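Local atomic coordinates of putative glucosidase lplD, ALPHA-GALACTURONIDASE (Bacillus subtilis, PDB entry 3FEF), a protein that hydrolyses alpha-1,4-linked galacturonate oligomers, releasing alpha-D-galacturonate, as an NAD(+)- and manganese-dependent glycosidase of family 4. Residues A[89-92]-A[93-97]; A[116-119]-A[120-123]; A[190-193]-A[194-198]. All coordinates share one frame; numbering follows the deposited sequence.

Contact 1 (A[89-92]-A[93-97]); sequences DDME and VDVHL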
# COMPACT_ATOMS: atom_id res chain seq x y z
N ASP A 89 43.46 -6.31 -0.81
CA ASP A 89 43.96 -5.26 -1.71
C ASP A 89 42.81 -4.43 -2.29
O ASP A 89 42.90 -3.21 -2.35
CB ASP A 89 44.84 -5.84 -2.83
CG ASP A 89 46.06 -6.59 -2.29
OD1 ASP A 89 46.65 -6.14 -1.28
OD2 ASP A 89 46.42 -7.63 -2.88
N ASP A 90 41.72 -5.08 -2.69
CA ASP A 90 40.54 -4.34 -3.14
C ASP A 90 40.04 -3.42 -2.03
O ASP A 90 39.66 -2.27 -2.28
CB ASP A 90 39.44 -5.30 -3.56
CG ASP A 90 39.80 -6.10 -4.79
OD1 ASP A 90 40.65 -5.62 -5.57
OD2 ASP A 90 39.24 -7.20 -4.98
N MSE A 91 40.09 -3.91 -0.81
CA MSE A 91 39.56 -3.17 0.33
C MSE A 91 40.37 -1.92 0.65
O MSE A 91 39.81 -0.89 1.04
CB MSE A 91 39.45 -4.09 1.55
CG MSE A 91 38.45 -3.60 2.55
SE MSE A 91 37.98 -4.94 3.90
CE MSE A 91 36.94 -3.75 5.07
N GLU A 92 41.69 -2.02 0.49
CA GLU A 92 42.57 -0.88 0.67
C GLU A 92 42.10 0.29 -0.20
O GLU A 92 42.13 1.46 0.22
CB GLU A 92 44.01 -1.28 0.32
CG GLU A 92 45.08 -0.28 0.75
CD GLU A 92 46.49 -0.84 0.58
OE1 GLU A 92 46.76 -1.95 1.09
OE2 GLU A 92 47.34 -0.17 -0.07
N VAL A 93 41.66 -0.02 -1.41
CA VAL A 93 41.01 0.95 -2.28
C VAL A 93 39.64 1.39 -1.71
O VAL A 93 39.42 2.56 -1.48
CB VAL A 93 40.86 0.41 -3.71
CG1 VAL A 93 40.16 1.44 -4.60
CG2 VAL A 93 42.24 0.05 -4.27
N ASP A 94 38.73 0.44 -1.47
CA ASP A 94 37.44 0.80 -0.85
C ASP A 94 37.65 1.81 0.29
O ASP A 94 37.05 2.87 0.32
CB ASP A 94 36.75 -0.43 -0.24
CG ASP A 94 36.42 -1.51 -1.25
OD1 ASP A 94 36.47 -1.23 -2.46
OD2 ASP A 94 36.11 -2.65 -0.84
N VAL A 95 38.50 1.44 1.23
CA VAL A 95 38.61 2.18 2.48
C VAL A 95 39.52 3.41 2.44
O VAL A 95 39.22 4.39 3.09
CB VAL A 95 39.03 1.23 3.63
CG1 VAL A 95 39.07 1.96 4.96
CG2 VAL A 95 38.06 0.04 3.70
N HIS A 96 40.61 3.38 1.68
CA HIS A 96 41.60 4.47 1.78
C HIS A 96 41.68 5.48 0.63
O HIS A 96 42.00 6.66 0.85
CB HIS A 96 42.99 3.91 2.13
CG HIS A 96 43.06 3.29 3.49
ND1 HIS A 96 43.03 4.04 4.64
CD2 HIS A 96 43.11 2.00 3.88
CE1 HIS A 96 43.09 3.24 5.69
NE2 HIS A 96 43.14 1.99 5.25
N LEU A 97 41.36 5.05 -0.58
CA LEU A 97 41.45 5.97 -1.71
C LEU A 97 40.62 7.26 -1.52
O LEU A 97 41.06 8.34 -1.84
CB LEU A 97 41.07 5.27 -3.02
CG LEU A 97 41.43 6.08 -4.27
CD1 LEU A 97 42.93 6.47 -4.28
CD2 LEU A 97 41.07 5.32 -5.54

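Contact 2 (A[116-119]-A[120-123]); sequences IIRG and LRAV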
# COMPACT_ATOMS: atom_id res chain seq x y z
N ILE A 116 29.61 1.21 -1.02
CA ILE A 116 28.99 1.17 -2.34
C ILE A 116 29.80 0.33 -3.34
O ILE A 116 29.26 -0.55 -4.00
CB ILE A 116 28.85 2.59 -2.93
CG1 ILE A 116 28.10 3.51 -1.95
CG2 ILE A 116 28.23 2.53 -4.34
CD1 ILE A 116 26.62 3.66 -2.19
N ILE A 117 31.10 0.62 -3.43
CA ILE A 117 31.97 -0.11 -4.33
C ILE A 117 31.99 -1.57 -3.93
O ILE A 117 31.85 -2.46 -4.77
CB ILE A 117 33.42 0.48 -4.33
CG1 ILE A 117 33.39 1.92 -4.83
CG2 ILE A 117 34.36 -0.36 -5.20
CD1 ILE A 117 32.90 2.05 -6.27
N ARG A 118 32.11 -1.83 -2.63
CA ARG A 118 32.12 -3.21 -2.14
C ARG A 118 30.83 -3.95 -2.48
O ARG A 118 30.85 -5.10 -2.95
CB ARG A 118 32.39 -3.24 -0.63
CG ARG A 118 32.58 -4.63 -0.04
CD ARG A 118 32.75 -4.49 1.46
NE ARG A 118 32.61 -5.74 2.19
CZ ARG A 118 33.56 -6.24 2.97
NH1 ARG A 118 34.70 -5.58 3.11
NH2 ARG A 118 33.36 -7.39 3.62
N GLY A 119 29.69 -3.30 -2.26
CA GLY A 119 28.42 -3.92 -2.58
C GLY A 119 28.41 -4.27 -4.06
O GLY A 119 28.04 -5.37 -4.46
N LEU A 120 28.84 -3.32 -4.87
CA LEU A 120 28.87 -3.52 -6.30
C LEU A 120 29.62 -4.82 -6.64
O LEU A 120 29.15 -5.64 -7.40
CB LEU A 120 29.59 -2.33 -6.89
CG LEU A 120 29.06 -1.66 -8.13
CD1 LEU A 120 27.53 -1.70 -8.15
CD2 LEU A 120 29.60 -0.23 -8.10
N ARG A 121 30.79 -4.98 -6.06
CA ARG A 121 31.61 -6.18 -6.23
C ARG A 121 30.89 -7.45 -5.73
O ARG A 121 31.03 -8.53 -6.30
CB ARG A 121 32.90 -5.97 -5.44
CG ARG A 121 34.10 -6.80 -5.84
CD ARG A 121 35.43 -6.09 -5.44
NE ARG A 121 35.62 -5.96 -4.00
CZ ARG A 121 35.81 -4.81 -3.36
NH1 ARG A 121 35.87 -3.68 -4.04
NH2 ARG A 121 35.97 -4.78 -2.05
N ALA A 122 30.12 -7.33 -4.66
CA ALA A 122 29.49 -8.51 -4.06
C ALA A 122 28.28 -9.00 -4.85
O ALA A 122 27.92 -10.17 -4.78
CB ALA A 122 29.09 -8.22 -2.60
N VAL A 123 27.64 -8.10 -5.59
CA VAL A 123 26.41 -8.45 -6.28
C VAL A 123 26.53 -9.72 -7.13
O VAL A 123 25.72 -10.63 -6.99
CB VAL A 123 25.84 -7.25 -7.10
CG1 VAL A 123 24.65 -7.70 -7.97
CG2 VAL A 123 25.40 -6.14 -6.14

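Contact 3 (A[190-193]-A[194-198]); sequences EVPR and REDIR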
# COMPACT_ATOMS: atom_id res chain seq x y z
N GLU A 190 22.10 -6.87 39.53
CA GLU A 190 22.69 -7.74 38.51
C GLU A 190 21.75 -7.99 37.34
O GLU A 190 20.53 -7.98 37.48
CB GLU A 190 23.05 -9.09 39.13
CG GLU A 190 24.04 -8.97 40.25
CD GLU A 190 25.36 -8.42 39.77
OE1 GLU A 190 26.04 -9.12 38.98
OE2 GLU A 190 25.72 -7.30 40.18
N VAL A 191 22.32 -8.21 36.17
CA VAL A 191 21.56 -8.74 35.04
C VAL A 191 22.32 -9.98 34.65
O VAL A 191 23.50 -9.90 34.35
CB VAL A 191 21.51 -7.76 33.87
CG1 VAL A 191 20.94 -8.46 32.64
CG2 VAL A 191 20.66 -6.55 34.23
N PRO A 192 21.65 -11.14 34.69
CA PRO A 192 22.29 -12.44 34.46
C PRO A 192 22.69 -12.67 32.99
O PRO A 192 23.70 -13.31 32.72
CB PRO A 192 21.22 -13.45 34.90
CG PRO A 192 20.01 -12.65 35.34
CD PRO A 192 20.18 -11.26 34.83
N ARG A 193 21.90 -12.16 32.06
CA ARG A 193 22.17 -12.36 30.63
C ARG A 193 21.77 -11.14 29.82
O ARG A 193 20.74 -10.52 30.10
CB ARG A 193 21.38 -13.57 30.12
CG ARG A 193 22.04 -14.91 30.38
CD ARG A 193 20.99 -16.00 30.56
NE ARG A 193 19.62 -15.51 30.38
CZ ARG A 193 18.83 -15.83 29.37
NH1 ARG A 193 19.26 -16.63 28.40
NH2 ARG A 193 17.60 -15.34 29.30
N ARG A 194 22.56 -10.81 28.81
CA ARG A 194 22.21 -9.70 27.93
C ARG A 194 20.87 -9.98 27.24
O ARG A 194 20.16 -9.05 26.87
CB ARG A 194 23.32 -9.37 26.93
CG ARG A 194 23.65 -10.46 25.92
CD ARG A 194 23.10 -10.14 24.54
NE ARG A 194 23.28 -11.26 23.62
CZ ARG A 194 22.30 -11.84 22.93
NH1 ARG A 194 21.05 -11.39 23.03
NH2 ARG A 194 22.57 -12.85 22.11
N GLU A 195 20.51 -11.26 27.12
CA GLU A 195 19.19 -11.63 26.62
C GLU A 195 18.07 -10.98 27.41
O GLU A 195 17.05 -10.63 26.84
CB GLU A 195 18.99 -13.15 26.67
CG GLU A 195 19.79 -13.92 25.63
CD GLU A 195 21.12 -14.47 26.16
OE1 GLU A 195 21.73 -13.91 27.10
OE2 GLU A 195 21.56 -15.50 25.60
N ASP A 196 18.23 -10.85 28.72
CA ASP A 196 17.19 -10.27 29.57
C ASP A 196 16.93 -8.78 29.30
O ASP A 196 16.00 -8.19 29.85
CB ASP A 196 17.54 -10.45 31.04
CG ASP A 196 17.62 -11.91 31.44
OD1 ASP A 196 16.92 -12.74 30.81
OD2 ASP A 196 18.40 -12.22 32.38
N ILE A 197 17.78 -8.16 28.50
CA ILE A 197 17.53 -6.79 28.09
C ILE A 197 16.66 -6.90 26.86
O ILE A 197 17.16 -7.18 25.77
CB ILE A 197 18.82 -6.03 27.74
CG1 ILE A 197 19.83 -6.18 28.88
CG2 ILE A 197 18.51 -4.52 27.50
CD1 ILE A 197 19.34 -5.51 30.17
N ARG A 198 15.36 -6.74 27.04
CA ARG A 198 14.40 -6.99 25.99
C ARG A 198 14.22 -5.70 25.25
O ARG A 198 13.72 -4.71 25.81
CB ARG A 198 13.08 -7.45 26.60
CG ARG A 198 13.24 -8.68 27.49
CD ARG A 198 13.41 -9.95 26.68
NE ARG A 198 13.84 -11.08 27.51
CZ ARG A 198 14.16 -12.29 27.04
NH1 ARG A 198 14.08 -12.54 25.73
NH2 ARG A 198 14.56 -13.24 27.87

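Contact 1 (A[89-92]-A[93-97])
M91 meets V95 one turn on along helix 88-96, where CG of M91, a selenomethionine, lies 3.8 Å from CG2 of V95. With CG anti to the backbone N (chi1 -157°) and the rest of the chain extended, M91 CE also ends near that methyl, and I295 of helix 295-314 packs on both residues. The same pair is tied through the backbone, V95 N giving M91 O a nearly straight bond of 2.7 Å. A turn's spacing also joins D94 N to D90 O at 3.0 Å. The bond from H96 N to E92 O, 2.9 Å long, is more bent at 144°. CB of H96 rests 3.2 Å from that same E92 O, and V95 CG1 lies over one face of the imidazole.

Further out, each polar side chain is placed by a partner elsewhere. K299 forms salt bridges with both D89 and E92, D90 OD2 accepts from S87 N, and D94 pairs with R121. H96 is held at both ring nitrogens, ND1 by E99 and NE2 by the backbone N of I295, which should fix the turn of its ring. The three aspartates and E92 put four acidic groups on two turns of helix, and the cations of K299 and R121 probably offset much of their mutual repulsion.

Contact 2 (A[116-119]-A[120-123])
Helix 112-136, in the Rossmann-type NAD-binding part of this family 4 glycosidase, carries the turns 116-119 and 120-123, and R121 of the second turn folds its side chain back over I117 and R118 of the first. The contact is one of i to i+4 alpha-helical bonds with side chains folded against them. L120 N gives to I116 O at 2.9 Å and R121 N to I117 O at 3.0 Å, both fairly straight. A122 N bonds R118 O and makes a second, weak bond to G119 O. That oxygen also takes V123 N, so two amides share it, the one from A122 weakly.

Outside this ladder, R121 does most of the touching. Its chain leaves with CG anti to the backbone N (chi1 -158°) and bends at chi3 (66°), which brings the guanidinium over the preceding turn. NH1 comes to 3.8 Å from CG2 of I117, while NH2 lies 3.9 Å from CG of R118, and the alpha carbon of R118 sits under one face, toward the rim. The two guanidinium planes are 59° apart. R118 stays extended from CG to NE and points its cation elsewhere, giving NE to the backbone O of N147, a substrate-binding residue by similarity whose side chain is about 4 Å from that of R118; R121 pairs with D94 and P85 O. These separate partners probably offset the repulsion between the two cations.

On the flank that helix 383-405 covers, V399 packs on I116 and L120, and I117 CD1 approaches L120 CD2 only loosely. A122 and V123 lean on helix 149-159. G119 lies three and four residues before A122 and V123, and V123 CG2 comes to 3.2 Å from G119 O.

Contact 3 (A[190-193]-A[194-198])
R193 bends twice, at chi2 (149°) and again at chi3 (2°), which curls its guanidinium back onto E195, with D196 at its edge; E195, itself bent at chi2, lays its carboxylate against one face of that group. The two planes are only 18° apart and stacked, with CB of E195 also over the face, toward the rim. E195 OE2 is 3.8 Å from R193 NH1 and well out of the guanidinium plane, a long ion pair in which charge alone acts. D196 comes in at the edge instead: R193 NH2 gives its OD1 a hydrogen bond of 3.1 Å within a salt bridge, met from above the carboxylate plane. The other oxygen, OD2, touches the proline ring at P192 CD, 3.2 Å away.

This is the loop from helix 171-187 to strand 197-202, and a 3-10 turn at 194-196 starts it into the strand. D196 N closes the turn on R193 O at 2.9 Å. An alanine in place of D196 would remove both oxygens, and R193 would probably lose its hydrogen-bonded anion and be freer to swing off the turn.

R198 NH2 stands 4.0 Å from R193 NH2, and D196 OD1 is near both, its ion pair with R198 a long one; R198 NH1 bridges to E340 of the second subunit. Toward helix 171-187, V191 CG1 meets I197 CD1 at 4.2 Å, beside V183 and L179.

In the fold
Contacts 1 and 2 sit on successive helices, 88-96 and 112-136, which pack on each other: D94 OD2 meets R121 NH2 at 2.5 Å as a salt bridge, and M91 SE lies against R118 NH1. Contact 2 is the buried one, while contact 1 is partly buried, its exposed D89 and E92 reaching K299. Contact 3 lies on the opposite side of the chain's centre, its nearest atoms about 24 and 22 Å from contacts 1 and 2, in a surface loop that reaches another subunit. Regular helical amide bonds dominate the first two; in residues 190-198 a 3-10 turn adds an arginine-carboxylate network to its backbone bonds.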